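Local structure of esterase (Rhizomucor miehei, 4WY5) at residues A[91-96]-A[219-224]; A[125-130]-A[223-228]; A[84-89]-A[115-120]. The protein probably hydrolyses carboxylic esters, as a fungal esterase of the alpha/beta hydrolase fold from a thermophilic mould. All coordinates share one frame; numbering follows the deposited sequence.

Interaction 1: A[91-96]-A[219-224]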
loop_
_atom_site.group_PDB
_atom_site.type_symbol
_atom_site.label_atom_id
_atom_site.label_comp_id
_atom_site.label_asym_id
_atom_site.label_seq_id
_atom_site.Cartn_x
_atom_site.Cartn_y
_atom_site.Cartn_z
ATOM N N PHE A 91 -12.570 2.238 22.134
ATOM C CA PHE A 91 -12.273 1.858 23.528
ATOM C C PHE A 91 -13.536 1.423 24.280
ATOM O O PHE A 91 -13.455 1.056 25.455
ATOM C CB PHE A 91 -11.590 2.986 24.315
ATOM C CG PHE A 91 -10.265 3.409 23.757
ATOM C CD1 PHE A 91 -9.117 2.669 24.014
ATOM C CD2 PHE A 91 -10.153 4.570 23.015
ATOM C CE1 PHE A 91 -7.872 3.062 23.505
ATOM C CE2 PHE A 91 -8.919 4.977 22.507
ATOM C CZ PHE A 91 -7.774 4.220 22.753
ATOM N N VAL A 92 -14.686 1.436 23.602
ATOM C CA VAL A 92 -15.985 1.229 24.259
ATOM C C VAL A 92 -16.659 -0.083 23.822
ATOM O O VAL A 92 -17.342 -0.731 24.611
ATOM C CB VAL A 92 -16.940 2.448 23.995
ATOM C CG1 VAL A 92 -18.363 2.184 24.513
ATOM C CG2 VAL A 92 -16.375 3.708 24.643
ATOM N N PHE A 93 -16.461 -0.472 22.564
ATOM C CA PHE A 93 -17.011 -1.731 22.064
ATOM C C PHE A 93 -15.941 -2.672 21.506
ATOM O O PHE A 93 -14.737 -2.365 21.524
ATOM C CB PHE A 93 -18.048 -1.477 20.968
ATOM C CG PHE A 93 -18.988 -0.338 21.260
ATOM C CD1 PHE A 93 -20.084 -0.520 22.094
ATOM C CD2 PHE A 93 -18.786 0.910 20.681
ATOM C CE1 PHE A 93 -20.965 0.531 22.356
ATOM C CE2 PHE A 93 -19.653 1.971 20.937
ATOM C CZ PHE A 93 -20.749 1.780 21.775
ATOM N N GLY A 94 -16.389 -3.829 21.017
ATOM C CA GLY A 94 -15.496 -4.765 20.370
ATOM C C GLY A 94 -15.251 -6.034 21.156
ATOM O O GLY A 94 -15.260 -6.024 22.379
ATOM N N SER A 95 -15.026 -7.128 20.434
ATOM C CA SER A 95 -14.759 -8.435 21.032
ATOM C C SER A 95 -14.267 -9.351 19.927
ATOM O O SER A 95 -14.121 -8.930 18.782
ATOM C CB SER A 95 -16.005 -9.027 21.686
ATOM O OG SER A 95 -16.984 -9.298 20.697
ATOM N N LYS A 96 -14.078 -10.621 20.243
ATOM C CA LYS A 96 -13.600 -11.557 19.238
ATOM C C LYS A 96 -14.676 -11.870 18.200
ATOM O O LYS A 96 -14.360 -12.331 17.100
ATOM C CB LYS A 96 -13.123 -12.856 19.909
ATOM C CG LYS A 96 -14.250 -13.710 20.479
ATOM C CD LYS A 96 -13.746 -15.049 21.006
ATOM C CE LYS A 96 -14.857 -15.812 21.728
ATOM N NZ LYS A 96 -14.504 -17.245 21.996
ATOM N N LYS A 219 -16.164 12.875 20.360
ATOM C CA LYS A 219 -16.229 13.539 21.654
ATOM C C LYS A 219 -16.738 12.563 22.700
ATOM O O LYS A 219 -16.302 12.604 23.847
ATOM C CB LYS A 219 -17.117 14.789 21.603
ATOM C CG LYS A 219 -17.040 15.606 22.884
ATOM C CD LYS A 219 -18.407 16.099 23.366
ATOM C CE LYS A 219 -18.348 16.555 24.834
ATOM N NZ LYS A 219 -17.353 17.653 25.084
ATOM N N PHE A 220 -17.652 11.677 22.302
ATOM C CA PHE A 220 -18.146 10.643 23.217
ATOM C C PHE A 220 -17.036 9.666 23.636
ATOM O O PHE A 220 -16.879 9.389 24.822
ATOM C CB PHE A 220 -19.323 9.862 22.593
ATOM C CG PHE A 220 -19.772 8.676 23.419
ATOM C CD1 PHE A 220 -20.614 8.845 24.515
ATOM C CD2 PHE A 220 -19.355 7.383 23.096
ATOM C CE1 PHE A 220 -21.025 7.742 25.279
ATOM C CE2 PHE A 220 -19.761 6.280 23.852
ATOM C CZ PHE A 220 -20.593 6.460 24.945
ATOM N N PHE A 221 -16.243 9.184 22.678
ATOM C CA PHE A 221 -15.212 8.179 22.987
ATOM C C PHE A 221 -14.072 8.737 23.850
ATOM O O PHE A 221 -13.532 8.032 24.712
ATOM C CB PHE A 221 -14.633 7.589 21.700
ATOM C CG PHE A 221 -15.628 6.790 20.886
ATOM C CD1 PHE A 221 -16.292 5.695 21.442
ATOM C CD2 PHE A 221 -15.895 7.134 19.561
ATOM C CE1 PHE A 221 -17.200 4.958 20.690
ATOM C CE2 PHE A 221 -16.803 6.409 18.809
ATOM C CZ PHE A 221 -17.458 5.314 19.372
ATOM N N SER A 222 -13.707 9.998 23.620
ATOM C CA SER A 222 -12.643 10.633 24.394
ATOM C C SER A 222 -13.049 10.772 25.866
ATOM O O SER A 222 -12.239 10.572 26.786
ATOM C CB SER A 222 -12.297 12.003 23.798
ATOM O OG SER A 222 -12.094 11.898 22.395
ATOM N N ASN A 223 -14.309 11.137 26.083
ATOM C CA ASN A 223 -14.815 11.305 27.436
ATOM C C ASN A 223 -14.926 9.964 28.150
ATOM O O ASN A 223 -14.720 9.876 29.354
ATOM C CB ASN A 223 -16.169 12.013 27.406
ATOM C CG ASN A 223 -16.677 12.376 28.801
ATOM O OD1 ASN A 223 -16.060 13.183 29.514
ATOM N ND2 ASN A 223 -17.825 11.804 29.184
ATOM N N ALA A 224 -15.213 8.907 27.401
ATOM C CA ALA A 224 -15.305 7.586 27.999
ATOM C C ALA A 224 -13.922 7.062 28.397
ATOM O O ALA A 224 -13.763 6.476 29.469
ATOM C CB ALA A 224 -15.999 6.619 27.050
#
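An apolar side-chain contact joins Val92 and Phe93, in the loop that follows strand 80-86 of the alpha/beta hydrolase fold, to one flank of helix 215-225 at Phe220, Phe221 and Ala224. The loop continues from the His-Gly-Gly-Gly sequence, which in related esterases of this family (Abhydrolase_3) forms the oxyanion hole; the helix lies after strand 185-189. Val92 is the buried centre. Its CG2 branch, set anti to the carbonyl carbon, enters between helix residues one turn apart: it meets Phe221 CD1 at 3.8 Å, near the plane of that ring and at its edge, and Ala224 CB at 3.8 Å. Phe220 CE2 is a looser neighbour of the same methyl, 4.3 Å from Val92 CG2. The other branch, CG1, turns back within the loop and lies over the centre of the Phe93 ring, 3.6 Å above its plane. CG2 thus faces the helix while CG1 packs within the loop. No hydrogen bond crosses between the segments; the contact is made by apolar side chains. Around them, Val32 and Val33 touch Phe93, while Ile25 and His26 touch Phe220. The side chain of Phe221 also lies near, without touching, the probable catalytic triad Ser161, His292 and Asp262. The side chains of Phe93 and Phe221 cross at about a right angle, with Phe93 CE2 near the plane of the Phe221 ring and 3.9 Å from its CE1.

Interaction 2: A[125-130]-A[223-228]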
loop_
_atom_site.group_PDB
_atom_site.type_symbol
_atom_site.label_atom_id
_atom_site.label_comp_id
_atom_site.label_asym_id
_atom_site.label_seq_id
_atom_site.Cartn_x
_atom_site.Cartn_y
_atom_site.Cartn_z
ATOM N N ALA A 125 -13.378 1.071 32.699
ATOM C CA ALA A 125 -11.955 1.246 32.934
ATOM C C ALA A 125 -11.504 2.446 32.125
ATOM O O ALA A 125 -12.141 2.781 31.125
ATOM C CB ALA A 125 -11.174 -0.014 32.528
ATOM N N LYS A 126 -10.426 3.103 32.553
ATOM C CA LYS A 126 -9.895 4.255 31.823
ATOM C C LYS A 126 -8.381 4.167 31.603
ATOM O O LYS A 126 -7.721 3.240 32.093
ATOM C CB LYS A 126 -10.269 5.554 32.550
ATOM C CG LYS A 126 -11.701 5.982 32.255
ATOM C CD LYS A 126 -12.230 7.020 33.222
ATOM C CE LYS A 126 -13.712 7.295 32.979
ATOM N NZ LYS A 126 -13.931 8.142 31.749
ATOM N N PHE A 127 -7.848 5.124 30.843
ATOM C CA PHE A 127 -6.408 5.235 30.618
ATOM C C PHE A 127 -5.705 5.238 31.971
ATOM O O PHE A 127 -6.109 5.987 32.862
ATOM C CB PHE A 127 -6.091 6.521 29.829
ATOM C CG PHE A 127 -4.620 6.812 29.680
ATOM C CD1 PHE A 127 -3.908 6.309 28.603
ATOM C CD2 PHE A 127 -3.953 7.595 30.621
ATOM C CE1 PHE A 127 -2.550 6.575 28.455
ATOM C CE2 PHE A 127 -2.596 7.867 30.496
ATOM C CZ PHE A 127 -1.890 7.357 29.406
ATOM N N PRO A 128 -4.640 4.425 32.124
ATOM C CA PRO A 128 -3.995 3.574 31.114
ATOM C C PRO A 128 -4.108 2.069 31.358
ATOM O O PRO A 128 -3.145 1.351 31.067
ATOM C CB PRO A 128 -2.527 3.986 31.235
ATOM C CG PRO A 128 -2.369 4.154 32.741
ATOM C CD PRO A 128 -3.740 4.631 33.275
ATOM N N THR A 129 -5.247 1.598 31.855
ATOM C CA THR A 129 -5.383 0.201 32.256
ATOM C C THR A 129 -5.079 -0.787 31.115
ATOM O O THR A 129 -4.276 -1.711 31.288
ATOM C CB THR A 129 -6.808 -0.078 32.796
ATOM O OG1 THR A 129 -7.109 0.825 33.867
ATOM C CG2 THR A 129 -6.944 -1.517 33.287
ATOM N N ALA A 130 -5.680 -0.567 29.944
ATOM C CA ALA A 130 -5.503 -1.489 28.811
ATOM C C ALA A 130 -4.056 -1.572 28.335
ATOM O O ALA A 130 -3.582 -2.660 28.014
ATOM C CB ALA A 130 -6.414 -1.100 27.653
ATOM N N ASN A 223 -14.309 11.137 26.083
ATOM C CA ASN A 223 -14.815 11.305 27.436
ATOM C C ASN A 223 -14.926 9.964 28.150
ATOM O O ASN A 223 -14.720 9.876 29.354
ATOM C CB ASN A 223 -16.169 12.013 27.406
ATOM C CG ASN A 223 -16.677 12.376 28.801
ATOM O OD1 ASN A 223 -16.060 13.183 29.514
ATOM N ND2 ASN A 223 -17.825 11.804 29.184
ATOM N N ALA A 224 -15.213 8.907 27.401
ATOM C CA ALA A 224 -15.305 7.586 27.999
ATOM C C ALA A 224 -13.922 7.062 28.397
ATOM O O ALA A 224 -13.763 6.476 29.469
ATOM C CB ALA A 224 -15.999 6.619 27.050
ATOM N N TYR A 225 -12.930 7.294 27.540
ATOM C CA TYR A 225 -11.586 6.731 27.707
ATOM C C TYR A 225 -10.702 7.518 28.696
ATOM O O TYR A 225 -10.014 6.919 29.525
ATOM C CB TYR A 225 -10.888 6.660 26.330
ATOM C CG TYR A 225 -9.490 6.058 26.328
ATOM C CD1 TYR A 225 -9.255 4.788 26.863
ATOM C CD2 TYR A 225 -8.407 6.741 25.772
ATOM C CE1 TYR A 225 -7.978 4.211 26.849
ATOM C CE2 TYR A 225 -7.113 6.171 25.757
ATOM C CZ TYR A 225 -6.913 4.912 26.303
ATOM O OH TYR A 225 -5.653 4.352 26.304
ATOM N N LEU A 226 -10.723 8.849 28.614
ATOM C CA LEU A 226 -9.796 9.684 29.394
ATOM C C LEU A 226 -10.320 10.037 30.800
ATOM O O LEU A 226 -11.513 10.299 30.989
ATOM C CB LEU A 226 -9.475 10.964 28.621
ATOM C CG LEU A 226 -8.897 10.811 27.205
ATOM C CD1 LEU A 226 -8.679 12.170 26.555
ATOM C CD2 LEU A 226 -7.592 10.008 27.217
ATOM N N PRO A 227 -9.430 10.012 31.802
ATOM C CA PRO A 227 -9.809 10.351 33.180
ATOM C C PRO A 227 -9.811 11.853 33.438
ATOM O O PRO A 227 -10.258 12.278 34.500
ATOM C CB PRO A 227 -8.731 9.650 34.021
ATOM C CG PRO A 227 -7.542 9.628 33.137
ATOM C CD PRO A 227 -8.070 9.450 31.726
ATOM N N ALA A 228 -9.309 12.623 32.472
ATOM C CA ALA A 228 -9.291 14.086 32.511
ATOM C C ALA A 228 -9.204 14.596 31.066
ATOM O O ALA A 228 -9.055 13.797 30.150
ATOM C CB ALA A 228 -8.119 14.603 33.361
#
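The ammonium nitrogen of Lys126 reaches carbonyls at the C-terminal end of helix 215-225: NZ donates to Ala224 O at 2.8 Å and, weakly, to Leu226 O at 3.3 Å. The Ala224 bond comes from above the carbonyl plane, 59° out of it, so it does not follow a lone pair. Asn223 O is also close to NZ, but at an angle too poor for a hydrogen bond. The lysine chain runs extended until a bend at chi4 (-75°) turns NZ to the carbonyls, and its CB and CG pass beside Tyr225 O. A positive charge at this end of a helix would be expected to interact favourably with the helix dipole. The next residue adds a backbone bond, Phe127 N to Tyr225 O at 3.1 Å and nearly straight at 169°. Together they join two parts of the alpha/beta hydrolase fold: the loop leading into helix 129-143, and the turn in which helix 215-225 ends, Leu226 being the first residue to leave helical geometry. Phe127 and Tyr225 also meet through their side chains. Phe127 CB makes a CH-pi contact over one face of the Tyr225 ring, 4.2 Å from its centroid, while Tyr225 OH sits at the edge of the Phe127 ring, 3.5 Å from Phe127 CD1. Pro128, preceded by a cis peptide bond, lays its CB over the centre of one face of the Phe127 ring. In the turn after the helix, Pro227 CD packs against Phe127 CB at 4.0 Å.

Interaction 3: A[84-89]-A[115-120]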
loop_
_atom_site.group_PDB
_atom_site.type_symbol
_atom_site.label_atom_id
_atom_site.label_comp_id
_atom_site.label_asym_id
_atom_site.label_seq_id
_atom_site.Cartn_x
_atom_site.Cartn_y
_atom_site.Cartn_z
ATOM N N ILE A 84 0.366 -10.330 18.087
ATOM C CA ILE A 84 -0.485 -9.762 19.138
ATOM C C ILE A 84 -1.545 -8.874 18.493
ATOM O O ILE A 84 -1.191 -7.843 17.910
ATOM C CB ILE A 84 0.339 -8.905 20.136
ATOM C CG1 ILE A 84 1.558 -9.681 20.646
ATOM C CG2 ILE A 84 -0.534 -8.436 21.285
ATOM C CD1 ILE A 84 1.189 -10.910 21.471
ATOM N N PHE A 85 -2.833 -9.234 18.591
ATOM C CA PHE A 85 -3.868 -8.434 17.916
ATOM C C PHE A 85 -4.792 -7.667 18.882
ATOM O O PHE A 85 -5.425 -8.241 19.780
ATOM C CB PHE A 85 -4.720 -9.317 16.997
ATOM C CG PHE A 85 -5.593 -8.530 16.059
ATOM C CD1 PHE A 85 -5.117 -8.137 14.824
ATOM C CD2 PHE A 85 -6.870 -8.143 16.432
ATOM C CE1 PHE A 85 -5.900 -7.402 13.973
ATOM C CE2 PHE A 85 -7.661 -7.397 15.583
ATOM C CZ PHE A 85 -7.172 -7.031 14.351
ATOM N N LEU A 86 -4.887 -6.362 18.645
ATOM C CA LEU A 86 -5.616 -5.433 19.508
ATOM C C LEU A 86 -6.774 -4.802 18.744
ATOM O O LEU A 86 -6.551 -3.987 17.841
ATOM C CB LEU A 86 -4.658 -4.356 20.000
ATOM C CG LEU A 86 -3.339 -4.965 20.492
ATOM C CD1 LEU A 86 -2.270 -3.908 20.808
ATOM C CD2 LEU A 86 -3.617 -5.841 21.718
ATOM N N HIS A 87 -8.006 -5.161 19.105
ATOM C CA HIS A 87 -9.185 -4.747 18.324
ATOM C C HIS A 87 -9.644 -3.308 18.575
ATOM O O HIS A 87 -9.456 -2.763 19.660
ATOM C CB HIS A 87 -10.365 -5.690 18.607
ATOM C CG HIS A 87 -10.975 -5.502 19.966
ATOM N ND1 HIS A 87 -11.931 -4.545 20.227
ATOM C CD2 HIS A 87 -10.771 -6.162 21.135
ATOM C CE1 HIS A 87 -12.280 -4.613 21.503
ATOM N NE2 HIS A 87 -11.600 -5.591 22.070
ATOM N N GLY A 88 -10.307 -2.723 17.581
ATOM C CA GLY A 88 -10.894 -1.393 17.714
ATOM C C GLY A 88 -12.307 -1.380 18.310
ATOM O O GLY A 88 -12.799 -2.400 18.808
ATOM N N GLY A 89 -12.958 -0.214 18.268
ATOM C CA GLY A 89 -14.275 -0.041 18.851
ATOM C C GLY A 89 -14.395 1.192 19.742
ATOM O O GLY A 89 -15.291 1.275 20.588
ATOM N N VAL A 115 -2.631 -14.066 19.135
ATOM C CA VAL A 115 -3.114 -13.924 20.505
ATOM C C VAL A 115 -4.009 -12.692 20.569
ATOM O O VAL A 115 -3.537 -11.562 20.433
ATOM C CB VAL A 115 -1.956 -13.786 21.532
ATOM C CG1 VAL A 115 -2.508 -13.647 22.960
ATOM C CG2 VAL A 115 -0.961 -14.970 21.424
ATOM N N PHE A 116 -5.307 -12.923 20.730
ATOM C CA PHE A 116 -6.287 -11.853 20.818
ATOM C C PHE A 116 -6.458 -11.434 22.282
ATOM O O PHE A 116 -6.924 -12.227 23.107
ATOM C CB PHE A 116 -7.626 -12.317 20.231
ATOM C CG PHE A 116 -8.650 -11.215 20.080
ATOM C CD1 PHE A 116 -9.512 -10.902 21.126
ATOM C CD2 PHE A 116 -8.779 -10.518 18.877
ATOM C CE1 PHE A 116 -10.472 -9.878 20.991
ATOM C CE2 PHE A 116 -9.736 -9.494 18.729
ATOM C CZ PHE A 116 -10.582 -9.179 19.788
ATOM N N VAL A 117 -6.107 -10.185 22.599
ATOM C CA VAL A 117 -6.172 -9.702 23.979
ATOM C C VAL A 117 -7.484 -8.985 24.273
ATOM O O VAL A 117 -7.740 -7.888 23.764
ATOM C CB VAL A 117 -5.016 -8.739 24.306
ATOM C CG1 VAL A 117 -5.117 -8.277 25.752
ATOM C CG2 VAL A 117 -3.677 -9.427 24.057
ATOM N N ASP A 118 -8.310 -9.610 25.107
ATOM C CA ASP A 118 -9.625 -9.076 25.465
ATOM C C ASP A 118 -9.466 -8.071 26.620
ATOM O O ASP A 118 -9.743 -8.375 27.791
ATOM C CB ASP A 118 -10.580 -10.228 25.828
ATOM C CG ASP A 118 -12.034 -9.766 26.012
ATOM O OD1 ASP A 118 -12.388 -8.606 25.658
ATOM O OD2 ASP A 118 -12.835 -10.587 26.509
ATOM N N TYR A 119 -9.005 -6.872 26.269
ATOM C CA TYR A 119 -8.628 -5.868 27.258
ATOM C C TYR A 119 -9.858 -5.234 27.908
ATOM O O TYR A 119 -10.987 -5.392 27.425
ATOM C CB TYR A 119 -7.722 -4.797 26.614
ATOM C CG TYR A 119 -8.319 -4.022 25.445
ATOM C CD1 TYR A 119 -9.012 -2.839 25.659
ATOM C CD2 TYR A 119 -8.156 -4.457 24.125
ATOM C CE1 TYR A 119 -9.548 -2.112 24.600
ATOM C CE2 TYR A 119 -8.690 -3.748 23.066
ATOM C CZ TYR A 119 -9.381 -2.565 23.311
ATOM O OH TYR A 119 -9.922 -1.829 22.272
ATOM N N SER A 120 -9.647 -4.529 29.014
ATOM C CA SER A 120 -10.765 -3.914 29.739
ATOM C C SER A 120 -11.292 -2.692 28.986
ATOM O O SER A 120 -10.513 -1.795 28.626
ATOM C CB SER A 120 -10.339 -3.523 31.165
ATOM O OG SER A 120 -9.859 -4.654 31.901
HETATM O O HOH W 1 -7.860 -7.402 20.908
HETATM O O HOH W 2 -11.741 -6.143 24.945
#
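His87, Tyr119 and Phe116 bury the most surface here and form an aromatic cluster where the neighbouring parallel strands 80-86 and 113-117 of the alpha/beta hydrolase sheet pass into loops. The strands belong to a beta-alpha-beta unit whose crossover is helix 100-110. Phe85 N donates to Val115 O in a nearly straight bond (172°), whereas the return bond from Val117 N to Phe85 O is long and weak. Beyond this ladder the chains separate, and water 1 bridges the gap, donating to Phe85 O and Val117 O and accepting from His87 N. The same water lies over the centre of one face of the Phe116 ring. His87 holds its imidazole between the backbone N and carbonyl carbon (chi1 73°), which brings the ring to both aromatic partners. Tyr119 forms an offset stack with it, centroids 4.8 Å apart and planes at 21°, with CE2 over one imidazole face. Phe116 instead meets it rim to rim, its CZ 3.3 Å from His87 CD2. The Tyr119 hydroxyl donates to His87 O at 2.8 Å, nearly along the C=O axis. Both imidazole nitrogens have polar partners: ND1 donates to Gly88 O at 2.7 Å, and NE2 is 2.9 Å from water 2, which lies in the ring plane and also meets Asp118 OD1 and Tyr119 O. The stack and the in-plane partners of ND1 and NE2 should limit the tilt and rotation of the imidazole, while the Tyr119 hydroxyl holds the His87 carbonyl at the start of the His-Gly-Gly-Gly loop, consistent with an ordered oxyanion-hole backbone as in related esterases.

How the interactions relate
From the N terminus, strand 80-86 leads through residues 84-89 into the loop 91-96, then helix 100-110 returns the chain to strand 113-117, where interaction 3 closes the beta-alpha-beta unit. Residues 125-130 follow and enter helix 129-143. Much later, helix 215-225 closes two long loops: interaction 1 back to 91-96 and interaction 2 back to 125-130, sharing Asn223 and Ala224. Interactions 1 and 3 cross along the chain, whereas 3 is complete before 2 begins. All three touch: Phe91 stacks on Tyr225, Gly94 packs against His87, and Ala130 CB lies 3.7 Å from Tyr119 CD1. Helix 215-225 is thereby tied to the loops that follow the C-terminal ends of two interior strands, 80-86 and 113-117.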